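DUF5638 domain-containing protein (Legionella pneumophila subsp. pneumophila, PDB 5L1A) is of unknown function, its all-helical DUF5638 domain forming one part of a longer protein with a predicted transmembrane helix. Local coordinates at residues K13-C18 with E61-Y66. Sequence-based numbering, arbitrary orientation.
Sequences KRLQNC and EVVEEY. With I3C (5-amino-2,4,6-triiodobenzene-1,3-dicarboxylic acid), chain B; I3C (5-amino-2,4,6-triiodobenzene-1,3-dicarboxylic acid), chain E.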
# COMPACT_ATOMS: atom_id res chain seq x y z
N LYS A 13 2.81 13.14 -5.13
CA LYS A 13 1.83 13.75 -4.24
C LYS A 13 0.74 12.76 -3.85
O LYS A 13 0.17 12.86 -2.76
CB LYS A 13 1.22 14.99 -4.90
CG LYS A 13 2.20 16.13 -5.11
CD LYS A 13 1.52 17.36 -5.71
CE LYS A 13 2.45 18.57 -5.74
NZ LYS A 13 3.61 18.38 -6.66
N ARG A 14 0.44 11.79 -4.72
CA ARG A 14 -0.54 10.77 -4.37
C ARG A 14 0.07 9.66 -3.52
O ARG A 14 -0.65 9.02 -2.75
CB ARG A 14 -1.18 10.19 -5.63
CG ARG A 14 -2.15 11.14 -6.31
CD ARG A 14 -3.15 10.39 -7.14
NE ARG A 14 -2.66 10.12 -8.49
CZ ARG A 14 -3.08 9.11 -9.25
NH1 ARG A 14 -3.99 8.26 -8.80
NH2 ARG A 14 -2.58 8.96 -10.46
N LEU A 15 1.37 9.41 -3.66
CA LEU A 15 2.04 8.50 -2.74
C LEU A 15 1.94 8.99 -1.31
O LEU A 15 1.72 8.20 -0.39
CB LEU A 15 3.51 8.34 -3.13
CG LEU A 15 3.98 7.14 -3.97
CD1 LEU A 15 5.49 7.05 -3.88
CD2 LEU A 15 3.34 5.85 -3.50
N GLN A 16 2.11 10.30 -1.11
CA GLN A 16 2.12 10.86 0.24
C GLN A 16 0.73 10.88 0.86
O GLN A 16 0.59 10.75 2.08
CB GLN A 16 2.72 12.27 0.21
CG GLN A 16 4.10 12.32 -0.41
CD GLN A 16 4.65 13.73 -0.51
OE1 GLN A 16 5.50 14.02 -1.35
NE2 GLN A 16 4.16 14.62 0.35
N ASN A 17 -0.32 11.06 0.04
CA ASN A 17 -1.68 10.95 0.57
C ASN A 17 -1.94 9.56 1.12
O ASN A 17 -2.55 9.41 2.19
CB ASN A 17 -2.69 11.29 -0.52
CG ASN A 17 -2.76 12.77 -0.81
OD1 ASN A 17 -2.26 13.59 -0.04
ND2 ASN A 17 -3.40 13.13 -1.93
N CYS A 18 -1.47 8.53 0.42
CA CYS A 18 -1.61 7.16 0.91
C CYS A 18 -0.86 6.97 2.23
O CYS A 18 -1.39 6.38 3.17
CB CYS A 18 -1.11 6.17 -0.14
SG CYS A 18 -2.03 6.17 -1.69
N GLU A 61 0.90 2.70 -12.19
CA GLU A 61 0.34 1.41 -11.77
C GLU A 61 0.64 1.14 -10.30
O GLU A 61 -0.18 0.55 -9.59
CB GLU A 61 0.88 0.28 -12.65
CG GLU A 61 0.26 -1.08 -12.35
CD GLU A 61 0.71 -2.16 -13.32
OE1 GLU A 61 1.44 -1.85 -14.28
OE2 GLU A 61 0.32 -3.33 -13.11
N VAL A 62 1.82 1.55 -9.82
CA VAL A 62 2.16 1.38 -8.41
C VAL A 62 1.32 2.32 -7.55
O VAL A 62 0.83 1.92 -6.48
CB VAL A 62 3.67 1.62 -8.20
CG1 VAL A 62 4.01 1.61 -6.72
CG2 VAL A 62 4.47 0.56 -8.94
N VAL A 63 1.16 3.57 -7.98
CA VAL A 63 0.35 4.52 -7.21
C VAL A 63 -1.09 4.04 -7.12
O VAL A 63 -1.72 4.12 -6.05
CB VAL A 63 0.46 5.93 -7.84
CG1 VAL A 63 -0.63 6.84 -7.28
CG2 VAL A 63 1.83 6.52 -7.58
N GLU A 64 -1.64 3.53 -8.22
CA GLU A 64 -2.98 2.97 -8.19
C GLU A 64 -3.05 1.75 -7.28
O GLU A 64 -4.04 1.54 -6.57
CB GLU A 64 -3.44 2.61 -9.60
CG GLU A 64 -3.73 3.81 -10.47
CD GLU A 64 -3.97 3.44 -11.93
OE1 GLU A 64 -3.76 2.27 -12.29
OE2 GLU A 64 -4.37 4.34 -12.70
N GLU A 65 -2.00 0.92 -7.28
CA GLU A 65 -2.00 -0.27 -6.44
C GLU A 65 -1.98 0.10 -4.97
O GLU A 65 -2.65 -0.54 -4.15
CB GLU A 65 -0.81 -1.17 -6.80
CG GLU A 65 -0.78 -2.48 -6.04
CD GLU A 65 0.61 -3.09 -6.00
OE1 GLU A 65 1.58 -2.36 -6.28
OE2 GLU A 65 0.73 -4.30 -5.70
N TYR A 66 -1.20 1.12 -4.61
CA TYR A 66 -1.18 1.61 -3.24
C TYR A 66 -2.54 2.18 -2.84
O TYR A 66 -2.99 2.00 -1.70
CB TYR A 66 -0.08 2.67 -3.10
CG TYR A 66 0.39 2.95 -1.69
CD1 TYR A 66 -0.08 2.21 -0.61
CD2 TYR A 66 1.32 3.95 -1.45
CE1 TYR A 66 0.36 2.48 0.68
CE2 TYR A 66 1.77 4.22 -0.17
CZ TYR A 66 1.29 3.49 0.89
OH TYR A 66 1.74 3.77 2.16
I3 I3C B . -5.94 -4.65 -13.58
I2 I3C B . -7.09 -5.07 -7.56
I1 I3C B . -1.34 -4.13 -9.51
O8 I3C B . -2.65 -3.09 -12.88
O9 I3C B . -2.29 -5.25 -12.92
C10 I3C B . -3.82 -4.60 -7.40
N13 I3C B . -7.56 -5.01 -10.76
C1 I3C B . -3.83 -4.43 -11.33
C6 I3C B . -5.27 -4.63 -11.61
C5 I3C B . -6.24 -4.82 -10.51
C4 I3C B . -5.74 -4.81 -9.12
C3 I3C B . -4.31 -4.61 -8.82
C2 I3C B . -3.36 -4.42 -9.93
C7 I3C B . -2.86 -4.24 -12.45
O11 I3C B . -3.88 -3.53 -6.76
O12 I3C B . -3.36 -5.66 -6.92
I3 I3C E . 2.24 -2.85 -9.33
I2 I3C E . 7.38 -4.34 -6.05
I1 I3C E . 6.02 -7.28 -11.26
O8 I3C E . 3.70 -4.66 -12.29
O9 I3C E . 2.47 -6.03 -11.11
C10 I3C E . 7.66 -6.44 -8.48
N13 I3C E . 4.55 -2.81 -6.92
C1 I3C E . 4.32 -5.01 -10.03
C6 I3C E . 3.97 -3.97 -9.02
C5 I3C E . 4.86 -3.75 -7.84
C4 I3C E . 6.08 -4.58 -7.67
C3 I3C E . 6.43 -5.61 -8.67
C2 I3C E . 5.55 -5.83 -9.85
C7 I3C E . 3.44 -5.25 -11.22
O11 I3C E . 7.59 -7.45 -7.75
O12 I3C E . 8.73 -6.09 -9.03
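Cys18 packs against the aromatic ring of Tyr66. The CB of Cys18 sits over one face of the ring, 3.5 Å from the Tyr66 ring centroid and 15° off the normal, a CH-pi contact displaced toward the rim. Cys18 SG lies above the same ring at 4.3 Å from its centroid, adding a sulfur-aromatic contact. With CG anti to the backbone N (chi1 -160°), the Tyr66 side chain extends toward helix 8-25, where its OH hydrogen-bonds to Asp19; Tyr46 of helix 33-51 also stacks with the ring.

Apolar contacts continue from the ring edge. Leu15 CD2 meets Tyr66 CD2 in the plane of the ring at 3.4 Å, the two side chains crossing at about a right angle, while Leu15 CG rests 4.2 Å from Val63 CG2. The pairing illustrates near-parallel packing in a helical bundle: the axes of 13-18 and 61-66 come within 9.7 Å and are inclined by 19°, and Leu15 also touches helix 33-51.

At the margin of these apolar contacts a charged group joins in: Val63 CG1 lies over the centre of one face of the Arg14 guanidinium, 3.9 Å from Arg14 CZ, and Arg14 NH1 forms a salt bridge with Glu67. Away from the helix pair, on another side of helix 56-77, Glu65 OE1 accepts a bent hydrogen bond from N13 of one triiodinated ligand (chain E), 3.1 Å long.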